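Local structure of trichosurin (Trichosurus vulpecula, 2RA6) at residues Arg38-Ile41 against Pro46-Asn49; Gly59-Phe64 against Arg87-Asn92; Asn107-Phe112 against Asn137-Arg142; Val124-Phe129 against Lys141-Asp146; Asp146-Asn149 against Arg153-Asn156. The protein is a lipocalin secreted into possum milk whey that holds small molecules such as 4-ethylphenol inside its beta barrel and probably transports them. The protein carries 1 engineered substitution. All coordinates share one frame; numbering follows the deposited sequence.

Contact 1 of 5, residues Arg38-Ile41 against Pro46-Asn49. With IPA (isopropyl alcohol), chain R.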
# COMPACT_ATOMS: atom_id res chain seq x y z
N ARG B 38 -0.85 8.87 14.21
CA ARG B 38 -1.96 9.74 14.57
C ARG B 38 -1.72 11.23 14.37
O ARG B 38 -2.65 11.97 14.08
CB ARG B 38 -2.40 9.48 16.02
CG ARG B 38 -3.71 10.19 16.38
CD ARG B 38 -4.50 9.41 17.42
NE ARG B 38 -3.84 9.34 18.71
CZ ARG B 38 -3.87 10.31 19.63
NH1 ARG B 38 -4.55 11.42 19.40
NH2 ARG B 38 -3.24 10.15 20.78
N SER B 39 -0.47 11.68 14.53
CA SER B 39 -0.18 13.10 14.36
C SER B 39 -0.54 13.56 12.95
O SER B 39 -0.85 14.73 12.73
CB SER B 39 1.30 13.40 14.63
OG SER B 39 2.12 13.01 13.55
N LEU B 40 -0.52 12.64 11.99
CA LEU B 40 -0.85 12.99 10.61
C LEU B 40 -2.30 13.40 10.42
O LEU B 40 -2.60 14.16 9.50
CB LEU B 40 -0.55 11.81 9.69
CG LEU B 40 0.91 11.41 9.52
CD1 LEU B 40 0.99 10.18 8.62
CD2 LEU B 40 1.70 12.57 8.93
N ILE B 41 -3.19 12.89 11.27
CA ILE B 41 -4.60 13.21 11.14
C ILE B 41 -5.19 14.02 12.29
O ILE B 41 -6.39 14.29 12.31
CB ILE B 41 -5.45 11.93 10.92
CG1 ILE B 41 -5.17 10.90 12.02
CG2 ILE B 41 -5.14 11.35 9.55
CD1 ILE B 41 -6.08 9.67 11.96
N PRO B 46 -0.88 17.03 8.40
CA PRO B 46 -0.95 17.15 6.95
C PRO B 46 -2.09 16.38 6.28
O PRO B 46 -2.49 16.72 5.17
CB PRO B 46 0.43 16.67 6.50
CG PRO B 46 0.81 15.69 7.56
CD PRO B 46 0.38 16.39 8.82
N PHE B 47 -2.60 15.35 6.94
CA PHE B 47 -3.69 14.58 6.35
C PHE B 47 -5.05 14.81 6.99
O PHE B 47 -6.00 14.07 6.74
CB PHE B 47 -3.36 13.09 6.36
CG PHE B 47 -2.39 12.68 5.28
CD1 PHE B 47 -1.02 12.72 5.50
CD2 PHE B 47 -2.86 12.28 4.03
CE1 PHE B 47 -0.12 12.37 4.50
CE2 PHE B 47 -1.97 11.92 3.02
CZ PHE B 47 -0.60 11.97 3.25
N ARG B 48 -5.15 15.85 7.81
CA ARG B 48 -6.43 16.17 8.41
C ARG B 48 -7.11 17.14 7.45
O ARG B 48 -7.17 18.35 7.68
CB ARG B 48 -6.28 16.82 9.79
CG ARG B 48 -7.60 16.92 10.54
CD ARG B 48 -7.44 17.51 11.93
NE ARG B 48 -8.73 17.65 12.61
CZ ARG B 48 -9.37 16.66 13.23
NH1 ARG B 48 -8.85 15.44 13.27
NH2 ARG B 48 -10.55 16.89 13.80
N ASN B 49 -7.60 16.58 6.35
CA ASN B 49 -8.28 17.35 5.33
C ASN B 49 -9.67 16.76 5.18
O ASN B 49 -9.86 15.55 5.30
CB ASN B 49 -7.52 17.28 4.01
CG ASN B 49 -6.07 17.70 4.15
OD1 ASN B 49 -5.78 18.79 4.65
ND2 ASN B 49 -5.16 16.84 3.72
C1 IPA R . -4.55 14.72 1.18
C2 IPA R . -5.44 13.80 1.94
C3 IPA R . -6.22 13.47 0.71
O2 IPA R . -6.22 14.45 2.97

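Contact 2 of 5, residues Gly59-Phe64 against Arg87-Asn92. With ETY (4-ethylphenol), chain P.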
# COMPACT_ATOMS: atom_id res chain seq x y z
N GLY B 59 -9.87 10.25 -16.37
CA GLY B 59 -9.52 9.14 -15.51
C GLY B 59 -8.84 9.55 -14.22
O GLY B 59 -8.62 8.72 -13.34
N ASN B 60 -8.51 10.83 -14.09
CA ASN B 60 -7.85 11.33 -12.88
C ASN B 60 -8.89 11.83 -11.88
O ASN B 60 -10.01 12.19 -12.26
CB ASN B 60 -6.89 12.47 -13.22
CG ASN B 60 -5.88 12.09 -14.29
OD1 ASN B 60 -5.26 11.03 -14.23
ND2 ASN B 60 -5.70 12.97 -15.26
N LEU B 61 -8.54 11.84 -10.60
CA LEU B 61 -9.46 12.30 -9.57
C LEU B 61 -9.08 13.69 -9.07
O LEU B 61 -8.04 13.86 -8.44
CB LEU B 61 -9.47 11.32 -8.40
CG LEU B 61 -9.78 9.86 -8.72
CD1 LEU B 61 -9.83 9.05 -7.44
CD2 LEU B 61 -11.11 9.76 -9.46
N ASN B 62 -9.93 14.67 -9.35
CA ASN B 62 -9.67 16.03 -8.88
C ASN B 62 -10.45 16.23 -7.59
O ASN B 62 -11.67 16.31 -7.58
CB ASN B 62 -10.12 17.05 -9.92
CG ASN B 62 -9.32 16.96 -11.21
OD1 ASN B 62 -8.10 16.79 -11.19
ND2 ASN B 62 -10.01 17.08 -12.34
N GLY B 63 -9.72 16.29 -6.48
CA GLY B 63 -10.36 16.46 -5.20
C GLY B 63 -10.28 17.87 -4.63
O GLY B 63 -9.27 18.56 -4.78
N PHE B 64 -11.37 18.29 -4.00
CA PHE B 64 -11.44 19.59 -3.36
C PHE B 64 -11.69 19.30 -1.89
O PHE B 64 -12.70 18.69 -1.53
CB PHE B 64 -12.58 20.42 -3.97
CG PHE B 64 -12.99 21.61 -3.14
CD1 PHE B 64 -12.03 22.47 -2.61
CD2 PHE B 64 -14.33 21.87 -2.90
CE1 PHE B 64 -12.41 23.57 -1.83
CE2 PHE B 64 -14.73 22.96 -2.12
CZ PHE B 64 -13.77 23.81 -1.59
N ARG B 87 -8.28 1.52 -10.08
CA ARG B 87 -8.45 1.87 -8.67
C ARG B 87 -7.17 2.29 -7.95
O ARG B 87 -7.19 2.51 -6.75
CB ARG B 87 -9.14 0.73 -7.91
CG ARG B 87 -8.22 -0.38 -7.45
CD ARG B 87 -9.00 -1.53 -6.85
NE ARG B 87 -8.11 -2.58 -6.35
CZ ARG B 87 -7.27 -2.41 -5.33
NH1 ARG B 87 -7.22 -1.24 -4.70
NH2 ARG B 87 -6.50 -3.42 -4.94
N GLN B 88 -6.07 2.38 -8.69
CA GLN B 88 -4.80 2.81 -8.09
C GLN B 88 -4.44 4.16 -8.69
O GLN B 88 -4.50 4.35 -9.91
CB GLN B 88 -3.68 1.81 -8.39
CG GLN B 88 -2.42 2.09 -7.58
CD GLN B 88 -1.28 1.16 -7.93
OE1 GLN B 88 -1.50 -0.02 -8.23
NE2 GLN B 88 -0.05 1.67 -7.88
N PHE B 89 -4.05 5.10 -7.84
CA PHE B 89 -3.70 6.44 -8.28
C PHE B 89 -2.40 6.90 -7.66
O PHE B 89 -1.92 6.30 -6.70
CB PHE B 89 -4.81 7.42 -7.90
CG PHE B 89 -6.16 7.02 -8.41
CD1 PHE B 89 -6.63 7.49 -9.64
CD2 PHE B 89 -6.96 6.15 -7.68
CE1 PHE B 89 -7.87 7.08 -10.13
CE2 PHE B 89 -8.21 5.74 -8.16
CZ PHE B 89 -8.66 6.21 -9.39
N LYS B 90 -1.82 7.94 -8.23
CA LYS B 90 -0.58 8.52 -7.71
C LYS B 90 -0.87 9.96 -7.32
O LYS B 90 -1.51 10.70 -8.07
CB LYS B 90 0.53 8.46 -8.77
CG LYS B 90 0.14 9.00 -10.13
CD LYS B 90 1.25 8.76 -11.15
CE LYS B 90 0.82 9.19 -12.54
NZ LYS B 90 1.91 8.98 -13.53
N LEU B 91 -0.40 10.37 -6.15
CA LEU B 91 -0.63 11.72 -5.66
C LEU B 91 0.61 12.36 -5.07
O LEU B 91 1.29 11.76 -4.24
CB LEU B 91 -1.73 11.72 -4.60
CG LEU B 91 -1.93 13.03 -3.83
CD1 LEU B 91 -2.57 14.07 -4.74
CD2 LEU B 91 -2.81 12.80 -2.62
N ASN B 92 0.91 13.58 -5.50
CA ASN B 92 2.05 14.32 -4.97
C ASN B 92 1.52 15.22 -3.87
O ASN B 92 0.87 16.23 -4.14
CB ASN B 92 2.71 15.16 -6.08
CG ASN B 92 3.81 16.07 -5.54
OD1 ASN B 92 4.64 15.65 -4.73
ND2 ASN B 92 3.83 17.31 -6.01
C8 ETY P . -9.06 11.10 -0.92
C7 ETY P . -8.70 10.57 -2.30
CG ETY P . -8.33 11.64 -3.29
C3 ETY P . -7.04 12.24 -3.26
C2 ETY P . -6.69 13.25 -4.19
C5 ETY P . -9.26 12.08 -4.27
C6 ETY P . -8.92 13.09 -5.20
C1 ETY P . -7.63 13.67 -5.15
O1 ETY P . -7.29 14.64 -6.05

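Contact 3 of 5, residues Asn107-Phe112 against Asn137-Arg142. With ETY (4-ethylphenol), chain P.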
# COMPACT_ATOMS: atom_id res chain seq x y z
N ASN B 107 -22.01 3.95 -4.26
CA ASN B 107 -22.93 5.08 -4.19
C ASN B 107 -23.20 5.49 -2.75
O ASN B 107 -23.80 6.53 -2.50
CB ASN B 107 -24.25 4.73 -4.88
CG ASN B 107 -25.10 5.96 -5.17
OD1 ASN B 107 -26.30 5.85 -5.42
ND2 ASN B 107 -24.47 7.13 -5.15
N GLU B 108 -22.76 4.66 -1.81
CA GLU B 108 -22.97 4.93 -0.40
C GLU B 108 -21.71 5.44 0.31
O GLU B 108 -21.79 6.35 1.14
CB GLU B 108 -23.49 3.68 0.32
CG GLU B 108 -24.95 3.33 0.03
CD GLU B 108 -25.44 2.15 0.85
OE1 GLU B 108 -25.06 2.05 2.04
OE2 GLU B 108 -26.23 1.33 0.33
N TYR B 109 -20.56 4.85 -0.01
CA TYR B 109 -19.31 5.27 0.62
C TYR B 109 -18.12 5.03 -0.28
O TYR B 109 -18.21 4.32 -1.28
CB TYR B 109 -19.10 4.50 1.94
CG TYR B 109 -18.60 3.07 1.78
CD1 TYR B 109 -17.23 2.79 1.73
CD2 TYR B 109 -19.48 2.00 1.68
CE1 TYR B 109 -16.76 1.49 1.59
CE2 TYR B 109 -19.02 0.69 1.54
CZ TYR B 109 -17.66 0.44 1.49
OH TYR B 109 -17.20 -0.85 1.33
N ALA B 110 -17.00 5.64 0.09
CA ALA B 110 -15.76 5.48 -0.65
C ALA B 110 -14.65 5.32 0.38
O ALA B 110 -14.60 6.04 1.38
CB ALA B 110 -15.48 6.69 -1.52
N LYS B 111 -13.77 4.36 0.14
CA LYS B 111 -12.63 4.12 1.02
C LYS B 111 -11.38 4.41 0.21
O LYS B 111 -11.20 3.89 -0.89
CB LYS B 111 -12.63 2.67 1.50
CG LYS B 111 -11.45 2.30 2.37
CD LYS B 111 -11.51 0.82 2.74
CE LYS B 111 -10.30 0.40 3.56
NZ LYS B 111 -10.37 -1.05 3.89
N PHE B 112 -10.52 5.26 0.74
CA PHE B 112 -9.27 5.57 0.07
C PHE B 112 -8.12 5.29 1.02
O PHE B 112 -8.08 5.81 2.13
CB PHE B 112 -9.22 7.04 -0.35
CG PHE B 112 -10.00 7.34 -1.60
CD1 PHE B 112 -9.46 7.08 -2.86
CD2 PHE B 112 -11.27 7.90 -1.51
CE1 PHE B 112 -10.18 7.36 -4.02
CE2 PHE B 112 -11.99 8.19 -2.67
CZ PHE B 112 -11.44 7.92 -3.92
N ASN B 137 -23.36 2.50 11.16
CA ASN B 137 -22.48 1.90 12.16
C ASN B 137 -21.82 0.66 11.58
O ASN B 137 -20.66 0.37 11.88
CB ASN B 137 -23.29 1.55 13.41
CG ASN B 137 -23.71 2.78 14.20
OD1 ASN B 137 -24.80 2.82 14.78
ND2 ASN B 137 -22.84 3.78 14.25
N GLU B 138 -22.55 -0.07 10.73
CA GLU B 138 -22.02 -1.27 10.11
C GLU B 138 -20.80 -0.95 9.26
O GLU B 138 -19.75 -1.59 9.38
CB GLU B 138 -23.09 -1.93 9.23
CG GLU B 138 -22.66 -3.26 8.60
CD GLU B 138 -23.65 -3.76 7.57
OE1 GLU B 138 -23.47 -4.90 7.07
OE2 GLU B 138 -24.61 -3.03 7.24
N ILE B 139 -20.94 0.06 8.39
CA ILE B 139 -19.84 0.46 7.51
C ILE B 139 -18.65 0.97 8.32
O ILE B 139 -17.50 0.59 8.05
CB ILE B 139 -20.29 1.55 6.52
CG1 ILE B 139 -21.28 0.94 5.51
CG2 ILE B 139 -19.09 2.12 5.77
CD1 ILE B 139 -21.90 1.95 4.57
N LYS B 140 -18.92 1.81 9.31
CA LYS B 140 -17.83 2.34 10.13
C LYS B 140 -17.13 1.23 10.92
O LYS B 140 -15.91 1.22 11.04
CB LYS B 140 -18.33 3.45 11.06
CG LYS B 140 -18.78 4.69 10.31
CD LYS B 140 -18.92 5.92 11.19
CE LYS B 140 -20.05 5.78 12.19
NZ LYS B 140 -20.25 7.07 12.92
N LYS B 141 -17.92 0.29 11.44
CA LYS B 141 -17.37 -0.82 12.22
C LYS B 141 -16.41 -1.66 11.39
O LYS B 141 -15.32 -2.02 11.86
CB LYS B 141 -18.50 -1.71 12.74
CG LYS B 141 -18.02 -2.90 13.58
CD LYS B 141 -19.18 -3.81 13.97
CE LYS B 141 -18.70 -4.97 14.82
NZ LYS B 141 -18.14 -4.50 16.12
N ARG B 142 -16.81 -1.98 10.17
CA ARG B 142 -15.97 -2.79 9.28
C ARG B 142 -14.68 -2.05 8.94
O ARG B 142 -13.59 -2.63 8.98
CB ARG B 142 -16.75 -3.12 8.01
CG ARG B 142 -16.02 -4.04 7.04
CD ARG B 142 -16.90 -4.37 5.84
NE ARG B 142 -17.40 -3.16 5.19
CZ ARG B 142 -18.16 -3.15 4.10
NH1 ARG B 142 -18.53 -4.29 3.53
NH2 ARG B 142 -18.56 -1.99 3.58
C8 ETY P . -9.06 11.10 -0.92
C7 ETY P . -8.70 10.57 -2.30
CG ETY P . -8.33 11.64 -3.29
C3 ETY P . -7.04 12.24 -3.26
C2 ETY P . -6.69 13.25 -4.19
C5 ETY P . -9.26 12.08 -4.27
C6 ETY P . -8.92 13.09 -5.20
C1 ETY P . -7.63 13.67 -5.15
O1 ETY P . -7.29 14.64 -6.05

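Contact 4 of 5, residues Val124-Phe129 against Lys141-Asp146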
# COMPACT_ATOMS: atom_id res chain seq x y z
N VAL B 124 0.55 4.87 6.53
CA VAL B 124 -0.70 4.57 5.88
C VAL B 124 -1.76 5.48 6.48
O VAL B 124 -1.82 5.68 7.70
CB VAL B 124 -1.10 3.09 6.07
CG1 VAL B 124 -1.33 2.77 7.54
CG2 VAL B 124 -2.36 2.79 5.26
N VAL B 125 -2.57 6.06 5.61
CA VAL B 125 -3.65 6.93 6.04
C VAL B 125 -4.87 6.39 5.31
O VAL B 125 -4.89 6.29 4.09
CB VAL B 125 -3.43 8.41 5.63
CG1 VAL B 125 -4.60 9.26 6.08
CG2 VAL B 125 -2.14 8.94 6.25
N ALA B 126 -5.89 6.01 6.08
CA ALA B 126 -7.11 5.48 5.51
C ALA B 126 -8.22 6.51 5.68
O ALA B 126 -8.36 7.11 6.74
CB ALA B 126 -7.48 4.18 6.21
N ASN B 127 -8.99 6.71 4.62
CA ASN B 127 -10.07 7.68 4.63
C ASN B 127 -11.39 7.00 4.30
O ASN B 127 -11.46 6.23 3.36
CB ASN B 127 -9.82 8.76 3.57
CG ASN B 127 -8.57 9.58 3.83
OD1 ASN B 127 -8.65 10.76 4.18
ND2 ASN B 127 -7.40 8.97 3.66
N LEU B 128 -12.43 7.29 5.09
CA LEU B 128 -13.75 6.75 4.81
C LEU B 128 -14.66 7.95 4.51
O LEU B 128 -14.86 8.82 5.37
CB LEU B 128 -14.30 5.98 6.01
CG LEU B 128 -15.68 5.34 5.80
CD1 LEU B 128 -15.63 4.26 4.74
CD2 LEU B 128 -16.18 4.76 7.13
N PHE B 129 -15.18 7.99 3.29
CA PHE B 129 -16.06 9.08 2.86
C PHE B 129 -17.50 8.63 2.73
O PHE B 129 -17.77 7.50 2.31
CB PHE B 129 -15.66 9.62 1.48
CG PHE B 129 -14.27 10.18 1.40
CD1 PHE B 129 -13.59 10.61 2.53
CD2 PHE B 129 -13.68 10.33 0.16
CE1 PHE B 129 -12.33 11.19 2.42
CE2 PHE B 129 -12.42 10.91 0.03
CZ PHE B 129 -11.75 11.34 1.16
N LYS B 141 -17.92 0.29 11.44
CA LYS B 141 -17.37 -0.82 12.22
C LYS B 141 -16.41 -1.66 11.39
O LYS B 141 -15.32 -2.02 11.86
CB LYS B 141 -18.50 -1.71 12.74
CG LYS B 141 -18.02 -2.90 13.58
CD LYS B 141 -19.18 -3.81 13.97
CE LYS B 141 -18.70 -4.97 14.82
NZ LYS B 141 -18.14 -4.50 16.12
N ARG B 142 -16.81 -1.98 10.17
CA ARG B 142 -15.97 -2.79 9.28
C ARG B 142 -14.68 -2.05 8.94
O ARG B 142 -13.59 -2.63 8.98
CB ARG B 142 -16.75 -3.12 8.01
CG ARG B 142 -16.02 -4.04 7.04
CD ARG B 142 -16.90 -4.37 5.84
NE ARG B 142 -17.40 -3.16 5.19
CZ ARG B 142 -18.16 -3.15 4.10
NH1 ARG B 142 -18.53 -4.29 3.53
NH2 ARG B 142 -18.56 -1.99 3.58
N PHE B 143 -14.79 -0.76 8.64
CA PHE B 143 -13.63 0.06 8.30
C PHE B 143 -12.66 0.08 9.47
O PHE B 143 -11.45 -0.13 9.31
CB PHE B 143 -14.08 1.49 7.99
CG PHE B 143 -12.95 2.46 7.74
CD1 PHE B 143 -12.33 2.52 6.49
CD2 PHE B 143 -12.54 3.33 8.73
CE1 PHE B 143 -11.32 3.46 6.24
CE2 PHE B 143 -11.53 4.27 8.50
CZ PHE B 143 -10.92 4.33 7.26
N GLU B 144 -13.19 0.35 10.66
CA GLU B 144 -12.37 0.43 11.87
C GLU B 144 -11.73 -0.91 12.24
O GLU B 144 -10.56 -0.94 12.63
CB GLU B 144 -13.22 0.98 13.01
CG GLU B 144 -13.42 2.49 12.89
CD GLU B 144 -14.61 3.01 13.66
OE1 GLU B 144 -14.92 2.46 14.74
OE2 GLU B 144 -15.23 4.00 13.19
N GLU B 145 -12.48 -2.00 12.12
CA GLU B 145 -11.94 -3.31 12.44
C GLU B 145 -10.87 -3.72 11.44
O GLU B 145 -9.86 -4.32 11.81
CB GLU B 145 -13.05 -4.36 12.47
CG GLU B 145 -14.11 -4.09 13.52
CD GLU B 145 -15.10 -5.22 13.66
OE1 GLU B 145 -15.55 -5.74 12.61
OE2 GLU B 145 -15.44 -5.58 14.80
N ASP B 146 -11.07 -3.38 10.17
CA ASP B 146 -10.08 -3.73 9.16
C ASP B 146 -8.77 -3.02 9.45
O ASP B 146 -7.69 -3.56 9.23
CB ASP B 146 -10.55 -3.36 7.75
CG ASP B 146 -11.64 -4.28 7.25
OD1 ASP B 146 -11.68 -5.44 7.70
OD2 ASP B 146 -12.43 -3.85 6.39

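Contact 5 of 5, residues Asp146-Asn149 against Arg153-Asn156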
# COMPACT_ATOMS: atom_id res chain seq x y z
N ASP B 146 -11.07 -3.38 10.17
CA ASP B 146 -10.08 -3.73 9.16
C ASP B 146 -8.77 -3.02 9.45
O ASP B 146 -7.69 -3.56 9.23
CB ASP B 146 -10.55 -3.36 7.75
CG ASP B 146 -11.64 -4.28 7.25
OD1 ASP B 146 -11.68 -5.44 7.70
OD2 ASP B 146 -12.43 -3.85 6.39
N PHE B 147 -8.88 -1.80 9.96
CA PHE B 147 -7.70 -1.02 10.30
C PHE B 147 -6.99 -1.66 11.50
O PHE B 147 -5.79 -1.92 11.46
CB PHE B 147 -8.09 0.42 10.63
CG PHE B 147 -6.93 1.29 11.01
CD1 PHE B 147 -5.98 1.67 10.07
CD2 PHE B 147 -6.78 1.73 12.32
CE1 PHE B 147 -4.90 2.47 10.42
CE2 PHE B 147 -5.70 2.54 12.69
CZ PHE B 147 -4.76 2.91 11.73
N MET B 148 -7.75 -1.92 12.57
CA MET B 148 -7.16 -2.51 13.77
C MET B 148 -6.62 -3.92 13.54
O MET B 148 -5.65 -4.32 14.18
CB MET B 148 -8.19 -2.51 14.90
CG MET B 148 -8.52 -1.11 15.39
SD MET B 148 -9.71 -1.08 16.75
CE MET B 148 -11.25 -0.98 15.85
N ASN B 149 -7.24 -4.67 12.63
CA ASN B 149 -6.80 -6.03 12.34
C ASN B 149 -5.41 -6.07 11.74
O ASN B 149 -4.75 -7.12 11.74
CB ASN B 149 -7.77 -6.72 11.39
CG ASN B 149 -9.06 -7.11 12.08
OD1 ASN B 149 -9.10 -7.25 13.30
ND2 ASN B 149 -10.11 -7.32 11.30
N ARG B 153 -3.85 0.46 16.93
CA ARG B 153 -4.71 0.73 18.08
C ARG B 153 -5.96 1.53 17.71
O ARG B 153 -5.96 2.30 16.76
CB ARG B 153 -3.92 1.47 19.16
CG ARG B 153 -3.36 2.82 18.72
CD ARG B 153 -2.77 3.58 19.90
NE ARG B 153 -1.56 2.96 20.42
CZ ARG B 153 -0.36 3.07 19.86
NH1 ARG B 153 -0.20 3.78 18.75
NH2 ARG B 153 0.69 2.48 20.42
N ARG B 154 -7.01 1.33 18.49
CA ARG B 154 -8.28 2.02 18.28
C ARG B 154 -8.09 3.54 18.37
O ARG B 154 -8.80 4.31 17.72
CB ARG B 154 -9.30 1.55 19.32
CG ARG B 154 -10.67 2.19 19.23
CD ARG B 154 -11.55 1.71 20.37
NE ARG B 154 -11.74 0.26 20.35
CZ ARG B 154 -12.47 -0.39 19.45
NH1 ARG B 154 -13.10 0.28 18.49
NH2 ARG B 154 -12.58 -1.71 19.52
N GLU B 155 -7.12 3.96 19.17
CA GLU B 155 -6.83 5.37 19.36
C GLU B 155 -6.35 6.07 18.09
O GLU B 155 -6.38 7.29 18.01
CB GLU B 155 -5.79 5.55 20.47
CG GLU B 155 -6.24 5.04 21.82
CD GLU B 155 -5.09 4.96 22.81
OE1 GLU B 155 -4.15 4.17 22.56
OE2 GLU B 155 -5.13 5.67 23.84
N ASN B 156 -5.91 5.28 17.12
CA ASN B 156 -5.41 5.84 15.86
C ASN B 156 -6.52 6.04 14.83
O ASN B 156 -6.26 6.36 13.68
CB ASN B 156 -4.32 4.94 15.28
CG ASN B 156 -2.97 5.19 15.92
OD1 ASN B 156 -2.87 5.37 17.13
ND2 ASN B 156 -1.93 5.19 15.10

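Contact 1 of 5, residues Arg38-Ile41 against Pro46-Asn49
L40 and I41 meet F47 and R48 inside the loop that joins strand 29-35 to strand 49-57 of the lipocalin barrel, and the loop doubles back on itself here, with R48 at the centre of an inverse gamma turn. Two hydrogen bonds tie the fold-back. The amide N of F47 gives its hydrogen to O of L40 at 2.8 Å, and NH1 of R48 reaches O of I41 at 2.9 Å with an N-H...O angle of 159°. That oxygen lies in the guanidinium plane, at the edge of the group, where an arginine N-H points. The R48 chain runs extended from CG to NE, with CG anti to the backbone N (chi1 -169°), and its methylenes pass alongside the same carbonyl. NE turns instead to a salt bridge with E43, which helps fix the rotation of the group.

Apolar contacts accompany these bonds. CD2 of L40 lies 3.5 Å from CG of the P46 ring, and CG2 of I41 comes within 4.0 Å of CB of F47. Branched and aromatic side chains suit this place because V125 of strand 121-130 takes up L40, I41 and F47 together.

The amide of N49 ties down the 46-49 side: ND2 donates to O of P46 and also to an isopropyl alcohol, probably from the crystallisation liquor, whose O2 lies 2.7 Å from ND2.

Contact 2 of 5, residues Gly59-Phe64 against Arg87-Asn92
L61 sets its CD1 methyl over one face of the F89 ring, 3.7 Å from the ring centroid and 15° off the normal, a CH-pi contact. CG of L61 is close as well, 3.7 Å from CE1 of F89, while the carbonyl O of G59 comes to the ring edge, near its plane. The two side chains cross at about a right angle; with CG anti to the carbonyl carbon (chi1 -55°), the branch of L61 is set against the F89 ring. Trimming F89 to an alanine would probably leave the L61 methyl without its aromatic floor and let the leucine turn more freely beside the ligand.

Further out, A80 of strand 72-82 touches F89, and F112 and V56 touch L61. CB of L61 also borders 4-ethylphenol, whose O1 lies 2.6 Å from O of L61 and accepts a hydrogen bond from N of G63 at 3.0 Å. A CB on G63 would collide with the ligand. Apolar side chains thus shape this part of the pocket, while backbone groups of L61 and G63 meet the ligand's phenol oxygen.

Contact 3 of 5, residues Asn107-Phe112 against Asn137-Arg142
The Y109 ring carries CG2 of I139 over one face, 4.3 Å from the centroid and 18° off the normal, a CH-pi contact. CD1 of the same isoleucine reaches 3.8 Å from CD2 of Y109 and also approaches OE1 of E108. R142 comes to the hydroxyl end obliquely, its guanidinium plane 56° from the ring; NH2 lies 2.9 Å from OH of Y109, a close polar pair. Both groups are hydrogen-bonded to OG of S104, which gathers them. Y109 has its CG between the backbone N and the carbonyl carbon (chi1 78°), and this swings the ring toward the helix. Tyrosine suits the place, offering a broad apolar face to I139 and a polar end near the arginine.

On F112, C7 of 4-ethylphenol sits over the centre of one ring face, 3.6 Å from CG of F112. Strand 109-118 thus turns F112 to the ligand pocket and Y109 to helix 137-148, the helix-on-barrel packing of a lipocalin.

Contact 4 of 5, residues Val124-Phe129 against Lys141-Asp146
F143 slides its ring beneath L128, and CB of that leucine stands almost squarely over the ring centre: 3.8 Å from the centroid, only 6° off the normal, a CH-pi contact. The branch ends complete the overlap. CD2 of L128 is 4.0 Å from CB of F143, and CD1 of L128 lies near CD1 of F143, the two side chains passing each other in opposite directions. Because F143 CG is anti to the backbone N (chi1 176°), the ring reaches away from the helix toward the strand. Its far end meets A126, whose CB is 3.6 Å from CZ of F143; a small residue there lets the ring come close to the strand backbone.

Strand 124-129 and helix 141-146 run antiparallel, at 176°, with their axes 10.2 Å apart, and one phenylalanine spans much of that gap. V32 of strand 29-35 also touches F143, while Y109 and the loop residue L135 pack on L128. On the outer side of the helix, K141 forms a salt bridge with E145. The residues that meet across the contact are buried, and the helix is thus held to this strand by apolar shape fitting, while the charges of K141 and E145 are paired within the helix.

Contact 5 of 5, residues Asp146-Asn149 against Arg153-Asn156
M148 buries the most surface here, and its thioether lies against R154. SD sits over the centre of one face of the R154 guanidinium, 3.9 Å above its plane, and CE comes to 3.5 Å from NH1 of R154. The methionine chain bends at its last torsion (chi3 -90°), which carries the methyl over the flat group, while SD also touches CB of R154 at 3.7 Å. An unbranched, flexible methionine can follow the arginine in this way, and R154 can bring its long aliphatic part and flat end together. Putting an alanine at M148 would probably strip this cover from the R154 guanidinium and leave that side chain freer to move.

F147 is the second anchor. Its ring presents an edge to N156, with CB of N156 3.8 Å from CE2 of F147, and O of R153 lies near the same edge. F152 stacks on F147, and I157 packs against both F147 and M148. The amide of N156 is held elsewhere, by a bond from ND2 to O of S35.

Residues 154-156 form a short 3-10 turn, closed by N of N156 bonding to O of R153. This is the link of the lipocalin fold that leads from helix 137-148 into strand 157-159, beside the barrel.

Overall arrangement
Contacts 1 and 2 come first along the chain, followed by contacts 3, 4 and 5, which climb helix 137-148 in order. Contacts 3 and 4 share K141 and R142 and join that helix to neighbouring strands 109-118 and 121-130, their centres 8 Å apart; contact 4 hands over to contact 5 at D146, again about 8 Å between centres. Contact 1 touches contact 4 through V125 and contact 5 near N156, so the folded-back loop meets both the strand and the link after the helix. Contact 2 lies about 25 Å from contact 5 between centres, yet meets contact 3 where L61 packs on F112. Contacts 2 and 3 both touch 4-ethylphenol: the ligand end and the helix-covered side belong to one continuous barrel sheet.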